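Local coordinates for protein vacuolar aminopeptidase 1 (Saccharomyces cerevisiae S288c, PDB 4R8F) that removes N-terminal amino acids from peptides as a zinc-dependent vacuolar enzyme and is the major cargo of the cytoplasm-to-vacuole targeting pathway, at residues I85-D90 / L338-N343; N373-T378 / A422-L427; D90-K95 / N294-S299; N4-A9 / V446-K451. One frame throughout, in Å; residues are numbered along the deposited sequence.

Interaction 1. Residues I85-D90 / L338-N343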
# COMPACT_ATOMS: atom_id res chain seq x y z
N ILE A 85 -9.02 25.39 -47.03
CA ILE A 85 -9.00 24.11 -46.34
C ILE A 85 -7.58 23.89 -45.86
O ILE A 85 -6.63 23.98 -46.65
CB ILE A 85 -9.49 22.94 -47.22
CG1 ILE A 85 -10.94 23.18 -47.65
CG2 ILE A 85 -9.39 21.64 -46.44
CD1 ILE A 85 -11.48 22.17 -48.63
N GLY A 86 -7.43 23.63 -44.57
CA GLY A 86 -6.13 23.34 -43.96
C GLY A 86 -6.14 21.93 -43.41
O GLY A 86 -7.09 21.51 -42.76
N SER A 87 -5.06 21.20 -43.67
CA SER A 87 -4.96 19.81 -43.24
C SER A 87 -3.49 19.46 -43.04
O SER A 87 -2.61 20.26 -43.33
CB SER A 87 -5.57 18.90 -44.30
OG SER A 87 -5.74 17.58 -43.80
N HIS A 88 -3.22 18.26 -42.52
CA HIS A 88 -1.84 17.83 -42.33
C HIS A 88 -1.53 16.54 -43.08
O HIS A 88 -2.41 15.70 -43.28
CB HIS A 88 -1.45 17.78 -40.84
CG HIS A 88 -2.18 16.74 -40.04
ND1 HIS A 88 -1.66 15.49 -39.78
CD2 HIS A 88 -3.37 16.79 -39.39
CE1 HIS A 88 -2.50 14.81 -39.03
NE2 HIS A 88 -3.55 15.57 -38.78
N VAL A 89 -0.27 16.42 -43.51
CA VAL A 89 0.18 15.27 -44.29
C VAL A 89 1.21 14.39 -43.57
O VAL A 89 1.53 13.31 -44.05
CB VAL A 89 0.74 15.69 -45.67
CG1 VAL A 89 -0.40 16.07 -46.61
CG2 VAL A 89 1.77 16.81 -45.55
N ASP A 90 1.73 14.85 -42.43
CA ASP A 90 2.59 13.99 -41.61
C ASP A 90 1.73 12.93 -40.93
O ASP A 90 0.55 13.15 -40.65
CB ASP A 90 3.39 14.78 -40.56
CG ASP A 90 2.52 15.39 -39.48
OD1 ASP A 90 1.45 15.94 -39.81
OD2 ASP A 90 2.93 15.34 -38.29
N LEU A 338 -11.61 25.95 -43.18
CA LEU A 338 -11.92 24.61 -42.73
C LEU A 338 -10.61 23.98 -42.28
O LEU A 338 -9.71 23.76 -43.09
CB LEU A 338 -12.56 23.79 -43.83
CG LEU A 338 -13.85 24.39 -44.39
CD1 LEU A 338 -14.52 23.37 -45.30
CD2 LEU A 338 -14.79 24.84 -43.28
N SER A 339 -10.51 23.74 -40.98
CA SER A 339 -9.37 23.06 -40.41
C SER A 339 -9.70 21.57 -40.41
O SER A 339 -10.37 21.08 -39.52
CB SER A 339 -9.11 23.55 -39.00
OG SER A 339 -8.20 22.71 -38.34
N ALA A 340 -9.24 20.88 -41.44
CA ALA A 340 -9.67 19.51 -41.68
C ALA A 340 -8.77 18.52 -40.97
O ALA A 340 -7.64 18.29 -41.40
CB ALA A 340 -9.70 19.23 -43.17
N ASP A 341 -9.26 17.95 -39.88
CA ASP A 341 -8.58 16.84 -39.21
C ASP A 341 -9.58 15.80 -38.68
O ASP A 341 -10.70 16.14 -38.29
CB ASP A 341 -7.67 17.34 -38.09
CG ASP A 341 -6.58 16.34 -37.73
OD1 ASP A 341 -6.44 15.30 -38.43
OD2 ASP A 341 -5.85 16.58 -36.74
N VAL A 342 -9.13 14.55 -38.65
CA VAL A 342 -10.02 13.41 -38.43
C VAL A 342 -10.62 13.38 -37.03
O VAL A 342 -9.99 13.80 -36.05
CB VAL A 342 -9.31 12.06 -38.71
CG1 VAL A 342 -8.66 12.06 -40.09
CG2 VAL A 342 -8.29 11.74 -37.63
N ASN A 343 -11.86 12.89 -36.96
CA ASN A 343 -12.57 12.66 -35.71
C ASN A 343 -12.66 11.15 -35.47
O ASN A 343 -12.14 10.36 -36.25
CB ASN A 343 -13.97 13.28 -35.79
CG ASN A 343 -13.98 14.76 -35.50
OD1 ASN A 343 -13.60 15.19 -34.40
ND2 ASN A 343 -14.41 15.56 -36.47
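G86 bonds to both L338 and A340, the residues flanking its partner S339. Its N donates to L338 O over 2.7 Å in a nearly straight bond of 174°. A340 N in turn donates to G86 O at 2.6 Å. This is parallel strand pairing, and the short axes approach to 4.6 Å. The packing is tight here. I85 and L338 lie on one face of the sheet, with I85 CG1 4.2 Å from L338 CB. The CG2 branch of I85, set anti to its own N, rests on A340 CB at 4.1 Å. S87 packs its CB beside A340, while its OG bonds to D260 and S264.

Past A340 the two chains part, and the contact loosens to a single pair of side chains. H88 NE2 donates to D341 OD1 at 2.9 Å, bent to 137°. The imidazole comes edge first, its plane 89° from that of the carboxylate. OD1 is met from above its plane, and V342 N reaches it from the opposite face. On the ring's other nitrogen, ND1 is weakly bonded to D90 O and OD1. D341 is partly exposed. H88 and D341 belong to the site of the first zinc ion, at the C-terminal end of strand 83-88 and just past that of 336-340.

Strand 286-292 flanks 83-88 and strand 423-428 flanks 336-340. F453, F456 and F457 of helix 445-465 pack on I85, and F456 also on L338. Helix 258-276 brings D259 and D260 against H88.

Interaction 2. Residues N373-T378 / A422-L427; sequences NGHMAT and ARTIDL
M376 and I425 come nearest in backbone, 7.0 Å between their CA atoms, so the type I turn G374-A377 meets strand 423-427 largely through side chains. H375 carries the main bond. Its NE2 donates to D426 OD1 over 2.7 Å, almost straight at 167°. OD1 lies in the ring plane, but the ring reaches it from well above the carboxylate plane. Chi1 of H375 (86°) holds CG between the backbone N and the carbonyl carbon, which turns the imidazole edge toward the strand. CE1 on that edge lies 3.4 Å from T424 O.

The strand is an inner one of the mixed central sheet, between 336-340 and 366-370. The turn follows strand 366-370 and leads into helix 380-393. M376 lies over one face of the H375 ring, its CG 3.6 Å above the plane and offset toward the rim. D426 N makes a weak bond to M376 SD at 3.2 Å. The bend at chi3 (64°) then carries CE to I425 CG2, 4.0 Å away. A phenylalanine in place of H375 would probably leave D426 OD1 without this N-H and its carboxylate freer to turn.

P414 and A417 of helix 412-420 also pack on H375. The same segments face a neighbouring subunit of the dodecamer: T378 bonds to its D293 and N63, and R423 NH2 bonds to its N63.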
# COMPACT_ATOMS: atom_id res chain seq x y z
N ASN A 373 -14.68 23.20 -24.26
CA ASN A 373 -13.44 23.94 -24.18
C ASN A 373 -12.75 23.70 -25.51
O ASN A 373 -12.96 22.67 -26.12
CB ASN A 373 -12.59 23.42 -23.02
CG ASN A 373 -13.36 23.39 -21.71
OD1 ASN A 373 -13.54 24.41 -21.06
ND2 ASN A 373 -13.81 22.20 -21.31
N GLY A 374 -11.94 24.65 -25.98
CA GLY A 374 -11.42 24.59 -27.35
C GLY A 374 -11.98 25.73 -28.18
O GLY A 374 -12.97 26.35 -27.81
N HIS A 375 -11.35 25.97 -29.33
CA HIS A 375 -11.49 27.25 -30.02
C HIS A 375 -12.86 27.54 -30.66
O HIS A 375 -13.16 28.69 -30.98
CB HIS A 375 -10.36 27.42 -31.05
CG HIS A 375 -10.66 26.81 -32.39
ND1 HIS A 375 -11.18 27.54 -33.44
CD2 HIS A 375 -10.51 25.54 -32.85
CE1 HIS A 375 -11.33 26.75 -34.49
NE2 HIS A 375 -10.93 25.54 -34.15
N MET A 376 -13.68 26.50 -30.83
CA MET A 376 -14.99 26.65 -31.46
C MET A 376 -16.15 26.78 -30.48
O MET A 376 -17.29 27.00 -30.90
CB MET A 376 -15.26 25.49 -32.40
CG MET A 376 -14.67 25.67 -33.78
SD MET A 376 -15.37 24.44 -34.88
CE MET A 376 -17.10 24.93 -34.87
N ALA A 377 -15.87 26.63 -29.19
CA ALA A 377 -16.83 27.05 -28.18
C ALA A 377 -17.02 28.55 -28.38
O ALA A 377 -16.07 29.26 -28.73
CB ALA A 377 -16.31 26.76 -26.79
N THR A 378 -18.24 29.02 -28.17
CA THR A 378 -18.57 30.44 -28.34
C THR A 378 -18.52 30.93 -29.80
O THR A 378 -18.47 32.13 -30.05
CB THR A 378 -17.71 31.36 -27.43
OG1 THR A 378 -16.46 31.68 -28.06
CG2 THR A 378 -17.44 30.71 -26.07
N ALA A 422 -9.40 34.90 -38.84
CA ALA A 422 -10.49 34.42 -39.67
C ALA A 422 -11.28 33.33 -38.95
O ALA A 422 -10.74 32.57 -38.15
CB ALA A 422 -9.95 33.88 -40.98
N ARG A 423 -12.56 33.27 -39.26
CA ARG A 423 -13.45 32.28 -38.68
C ARG A 423 -13.06 30.90 -39.19
O ARG A 423 -12.96 30.68 -40.39
CB ARG A 423 -14.89 32.61 -39.04
CG ARG A 423 -15.92 31.62 -38.53
CD ARG A 423 -17.32 32.20 -38.62
NE ARG A 423 -17.72 32.92 -37.40
CZ ARG A 423 -18.15 34.18 -37.34
NH1 ARG A 423 -18.23 34.94 -38.43
NH2 ARG A 423 -18.49 34.69 -36.16
N THR A 424 -12.84 29.98 -38.25
CA THR A 424 -12.28 28.67 -38.53
C THR A 424 -13.18 27.58 -37.96
O THR A 424 -13.63 27.69 -36.83
CB THR A 424 -10.87 28.54 -37.92
OG1 THR A 424 -10.05 29.61 -38.41
CG2 THR A 424 -10.23 27.20 -38.27
N ILE A 425 -13.44 26.55 -38.74
CA ILE A 425 -14.30 25.45 -38.31
C ILE A 425 -13.50 24.15 -38.35
O ILE A 425 -12.93 23.80 -39.38
CB ILE A 425 -15.53 25.30 -39.24
CG1 ILE A 425 -16.28 26.63 -39.37
CG2 ILE A 425 -16.47 24.22 -38.73
CD1 ILE A 425 -16.55 27.03 -40.80
N ASP A 426 -13.45 23.45 -37.22
CA ASP A 426 -12.82 22.13 -37.15
C ASP A 426 -13.81 21.06 -37.58
O ASP A 426 -14.92 20.97 -37.06
CB ASP A 426 -12.32 21.82 -35.74
CG ASP A 426 -11.07 22.61 -35.37
OD1 ASP A 426 -10.77 23.61 -36.06
OD2 ASP A 426 -10.39 22.23 -34.40
N LEU A 427 -13.40 20.26 -38.54
CA LEU A 427 -14.21 19.15 -39.00
C LEU A 427 -13.31 18.12 -39.66
O LEU A 427 -12.10 18.30 -39.74
CB LEU A 427 -15.30 19.64 -39.96
CG LEU A 427 -14.89 20.53 -41.15
CD1 LEU A 427 -14.01 19.78 -42.14
CD2 LEU A 427 -16.14 21.05 -41.84

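Interaction 3. Residues D90-K95 / N294-S299; sequences DALTVK and NEEIGS
D90 reaches into the N294-S299 loop and receives two backbone N-H groups with its carboxylate. E296 N donates to OD2 of D90 at 3.1 Å, nearly straight at 165° and on the syn lone pair. E295 N makes a weak bond to D90 OD1 at 3.3 Å. Chi1 of D90 (68°) places CG in the crowded position between N and carbonyl carbon, which aims the carboxylate at the start of the type I turn E295-G298. D90 OD2 is gripped again by the hydroxyl of Y116.

H88 and D90 form the His-x-Asp motif of zinc exopeptidases, and E295 and E296 are ligands of both zinc ions. The contact probably helps to position the two glutamates from the second shell. With an alanine at D90, the amides of E295 and E296 would probably lose this acceptor, and the turn would be less firmly set beside the metals.

Both glutamates also touch D90 with their side chains. CB of E295 lies 3.7 Å from D90 OD1. In E296, chi1 of -59° keeps CG beside the backbone N and lays it 3.4 Å from D90 OD2. A bend at chi2 then carries the E296 carboxylate past L92, whose chain crosses it at about a right angle. There L92 CD2 touches E296 OE1 at 3.3 Å. The other oxygen, OE2, takes a weak bond from H435. N294 O accepts S299 N at 2.8 Å, which closes the loop. The side chain of N294 starts away from segment 90-95, and its OD1 bonds to T301.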
# COMPACT_ATOMS: atom_id res chain seq x y z
N ASP A 90 1.73 14.85 -42.43
CA ASP A 90 2.59 13.99 -41.61
C ASP A 90 1.73 12.93 -40.93
O ASP A 90 0.55 13.15 -40.65
CB ASP A 90 3.39 14.78 -40.56
CG ASP A 90 2.52 15.39 -39.48
OD1 ASP A 90 1.45 15.94 -39.81
OD2 ASP A 90 2.93 15.34 -38.29
N ALA A 91 2.33 11.77 -40.71
CA ALA A 91 1.66 10.65 -40.07
C ALA A 91 2.60 10.05 -39.05
O ALA A 91 3.80 10.29 -39.09
CB ALA A 91 1.27 9.61 -41.11
N LEU A 92 2.04 9.27 -38.13
CA LEU A 92 2.86 8.57 -37.15
C LEU A 92 3.75 7.57 -37.86
O LEU A 92 3.26 6.77 -38.65
CB LEU A 92 2.00 7.83 -36.13
CG LEU A 92 1.03 8.64 -35.28
CD1 LEU A 92 0.54 7.75 -34.14
CD2 LEU A 92 1.66 9.91 -34.72
N THR A 93 5.05 7.63 -37.59
CA THR A 93 5.98 6.64 -38.11
C THR A 93 7.15 6.41 -37.18
O THR A 93 7.27 7.03 -36.12
CB THR A 93 6.53 7.02 -39.51
OG1 THR A 93 6.84 8.41 -39.56
CG2 THR A 93 5.52 6.67 -40.61
N VAL A 94 8.00 5.48 -37.58
CA VAL A 94 9.28 5.24 -36.98
C VAL A 94 10.29 5.87 -37.93
O VAL A 94 10.17 5.72 -39.15
CB VAL A 94 9.53 3.73 -36.85
CG1 VAL A 94 10.94 3.45 -36.35
CG2 VAL A 94 8.49 3.10 -35.95
N LYS A 95 11.26 6.57 -37.38
CA LYS A 95 12.29 7.20 -38.19
C LYS A 95 13.65 6.65 -37.87
O LYS A 95 13.97 6.36 -36.72
CB LYS A 95 12.29 8.71 -37.96
CG LYS A 95 11.21 9.42 -38.74
CD LYS A 95 11.40 10.92 -38.71
CE LYS A 95 10.26 11.63 -39.42
NZ LYS A 95 10.37 11.53 -40.91
N ASN A 294 4.22 18.21 -39.39
CA ASN A 294 4.41 18.33 -37.94
C ASN A 294 3.17 18.63 -37.09
O ASN A 294 3.30 19.26 -36.04
CB ASN A 294 5.50 19.36 -37.63
CG ASN A 294 6.82 19.06 -38.31
OD1 ASN A 294 7.56 19.98 -38.65
ND2 ASN A 294 7.13 17.78 -38.51
N GLU A 295 2.00 18.17 -37.50
CA GLU A 295 0.81 18.27 -36.65
C GLU A 295 0.88 17.29 -35.48
O GLU A 295 0.44 17.61 -34.37
CB GLU A 295 -0.47 18.02 -37.46
CG GLU A 295 -1.75 18.45 -36.75
CD GLU A 295 -2.27 17.41 -35.76
OE1 GLU A 295 -2.85 17.82 -34.72
OE2 GLU A 295 -2.11 16.19 -36.01
N GLU A 296 1.46 16.11 -35.71
CA GLU A 296 1.63 15.10 -34.67
C GLU A 296 2.63 15.53 -33.59
O GLU A 296 2.72 14.92 -32.52
CB GLU A 296 2.09 13.77 -35.29
CG GLU A 296 1.15 13.16 -36.33
CD GLU A 296 -0.19 12.74 -35.76
OE1 GLU A 296 -0.32 12.60 -34.52
OE2 GLU A 296 -1.14 12.52 -36.56
N ILE A 297 3.39 16.59 -33.88
CA ILE A 297 4.45 17.10 -33.03
C ILE A 297 4.08 18.44 -32.37
O ILE A 297 4.86 18.99 -31.61
CB ILE A 297 5.77 17.15 -33.87
CG1 ILE A 297 6.73 16.06 -33.39
CG2 ILE A 297 6.48 18.50 -33.85
CD1 ILE A 297 6.23 14.67 -33.70
N GLY A 298 2.86 18.93 -32.62
CA GLY A 298 2.37 20.16 -32.01
C GLY A 298 2.36 21.40 -32.90
O GLY A 298 2.00 22.48 -32.44
N SER A 299 2.79 21.24 -34.15
CA SER A 299 2.66 22.27 -35.20
C SER A 299 3.61 23.47 -35.11
O SER A 299 3.64 24.30 -36.02
CB SER A 299 1.20 22.77 -35.32
OG SER A 299 0.38 21.79 -35.93

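Interaction 4. Residues N4-A9 / V446-K451; sequences NYEDIA and VGLGVK
E6 and I8 of the N-terminal loop lean on the first full turn of helix 445-465, where G447 offers a bare backbone. This is plain loop-on-helix packing at the surface, away from the zinc site. It sets the entry to helix 9-18 against the last long helix of the chain. The two backbones approach closest at E6 and G447, with CA atoms 5.2 Å apart.

E6 leaves its backbone alongside the helix. A bend at chi2 (-96°) then swings the carboxylate inward. OE2 ends 3.5 Å from G447 CA, in the place a side chain would claim if residue 447 had one. L448 N is next, 3.7 Å from the same E6 OE2. The side chain of L448 runs past this oxygen at longer range.

Two residues on, the CB of I8 points toward the helix. Its CG1 meets V446 CG1 at 4.3 Å, and its carbonyl O lies 3.6 Å from that same methyl of V446. With chi1 at 173°, V446 turns CG1, anti to its N, to the I8 side. I8 follows a cis peptide and its CG2 is too close to E6 in the model, so the placing of the I8 side chain is doubtful in detail. V446 also packs on L262 and F265 of helix 258-276, so it joins loop and helix. Further along the chain the helix is regular: K451 N donates to G447 O at 2.8 Å.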
# COMPACT_ATOMS: atom_id res chain seq x y z
N ASN A 4 -21.26 4.59 -58.36
CA ASN A 4 -20.26 3.70 -58.99
C ASN A 4 -18.85 4.32 -58.99
O ASN A 4 -17.86 3.60 -59.10
CB ASN A 4 -20.70 3.27 -60.40
CG ASN A 4 -19.63 2.51 -61.16
OD1 ASN A 4 -18.79 3.11 -61.84
ND2 ASN A 4 -19.66 1.18 -61.07
N TYR A 5 -18.78 5.64 -58.84
CA TYR A 5 -17.52 6.36 -58.85
C TYR A 5 -17.09 6.76 -57.44
O TYR A 5 -16.12 7.48 -57.26
CB TYR A 5 -17.63 7.58 -59.77
CG TYR A 5 -16.41 7.85 -60.64
CD1 TYR A 5 -15.62 6.80 -61.13
CD2 TYR A 5 -16.06 9.15 -60.99
CE1 TYR A 5 -14.52 7.04 -61.92
CE2 TYR A 5 -14.95 9.40 -61.79
CZ TYR A 5 -14.19 8.34 -62.25
OH TYR A 5 -13.09 8.59 -63.04
N GLU A 6 -17.81 6.25 -56.43
CA GLU A 6 -17.39 6.37 -55.04
C GLU A 6 -16.23 5.39 -54.76
O GLU A 6 -15.95 5.07 -53.61
CB GLU A 6 -18.56 6.13 -54.08
CG GLU A 6 -19.74 7.09 -54.26
CD GLU A 6 -19.74 8.30 -53.33
OE1 GLU A 6 -20.60 9.19 -53.51
OE2 GLU A 6 -18.89 8.38 -52.42
N ASP A 7 -15.58 4.91 -55.83
CA ASP A 7 -14.24 4.33 -55.73
C ASP A 7 -13.34 4.76 -56.92
O ASP A 7 -13.53 4.19 -58.00
CB ASP A 7 -14.28 2.79 -55.67
CG ASP A 7 -15.70 2.22 -55.54
OD1 ASP A 7 -16.64 2.98 -55.24
OD2 ASP A 7 -15.87 1.00 -55.74
N ILE A 8 -12.40 5.71 -56.82
CA ILE A 8 -12.10 6.72 -55.75
C ILE A 8 -11.60 6.28 -54.37
O ILE A 8 -10.87 7.03 -53.72
CB ILE A 8 -13.18 7.84 -55.61
CG1 ILE A 8 -12.57 9.20 -55.24
CG2 ILE A 8 -14.17 7.55 -54.50
CD1 ILE A 8 -11.31 9.61 -56.00
N ALA A 9 -11.95 5.08 -53.94
CA ALA A 9 -11.49 4.53 -52.68
C ALA A 9 -10.26 3.72 -53.06
O ALA A 9 -9.27 3.71 -52.33
CB ALA A 9 -12.57 3.66 -52.06
N VAL A 446 -14.21 8.65 -48.49
CA VAL A 446 -13.31 9.46 -49.33
C VAL A 446 -14.15 10.27 -50.31
O VAL A 446 -13.96 11.48 -50.44
CB VAL A 446 -12.32 8.59 -50.12
CG1 VAL A 446 -11.51 9.43 -51.11
CG2 VAL A 446 -11.38 7.86 -49.18
N GLY A 447 -15.09 9.60 -50.98
CA GLY A 447 -15.97 10.24 -51.95
C GLY A 447 -16.87 11.29 -51.34
O GLY A 447 -17.01 12.39 -51.90
N LEU A 448 -17.50 10.97 -50.21
CA LEU A 448 -18.33 11.93 -49.49
C LEU A 448 -17.50 13.13 -49.03
O LEU A 448 -17.99 14.26 -49.03
CB LEU A 448 -19.01 11.28 -48.29
CG LEU A 448 -20.07 10.21 -48.61
CD1 LEU A 448 -20.48 9.48 -47.34
CD2 LEU A 448 -21.29 10.81 -49.29
N GLY A 449 -16.26 12.88 -48.64
CA GLY A 449 -15.34 13.94 -48.24
C GLY A 449 -15.02 14.86 -49.40
O GLY A 449 -15.06 16.08 -49.25
N VAL A 450 -14.70 14.27 -50.55
CA VAL A 450 -14.45 15.04 -51.77
C VAL A 450 -15.71 15.84 -52.15
O VAL A 450 -15.62 17.00 -52.53
CB VAL A 450 -14.01 14.14 -52.94
CG1 VAL A 450 -14.03 14.90 -54.27
CG2 VAL A 450 -12.62 13.58 -52.68
N LYS A 451 -16.87 15.20 -52.03
CA LYS A 451 -18.14 15.85 -52.35
C LYS A 451 -18.38 17.08 -51.49
O LYS A 451 -18.70 18.16 -52.01
CB LYS A 451 -19.32 14.88 -52.19
CG LYS A 451 -20.56 15.29 -52.96
CD LYS A 451 -21.75 14.38 -52.67
CE LYS A 451 -22.88 15.11 -51.95
NZ LYS A 451 -23.68 15.98 -52.87

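How the interactions relate
From the N terminus, segment 4-9 packs on helix 445-465. Interaction 4 therefore closes the widest loop, and the other three contacts nest inside it. Interaction 1 opens next, at strand 83-88, and closes at strand 336-340. Interaction 3 opens and closes inside that loop and shares D90 with it. It joins the lead into strand 93-105 to the loop after strand 286-292. Interactions 1 and 3 meet at the zinc site, where H88 packs on E295 and E296. Interaction 2 follows in series and ties the loop after strand 366-370 to strand 423-428. It touches interaction 1 through the sheet, with S339 N probably bonded to I425 O and D341 N to L427 O. Interaction 4 touches none of them.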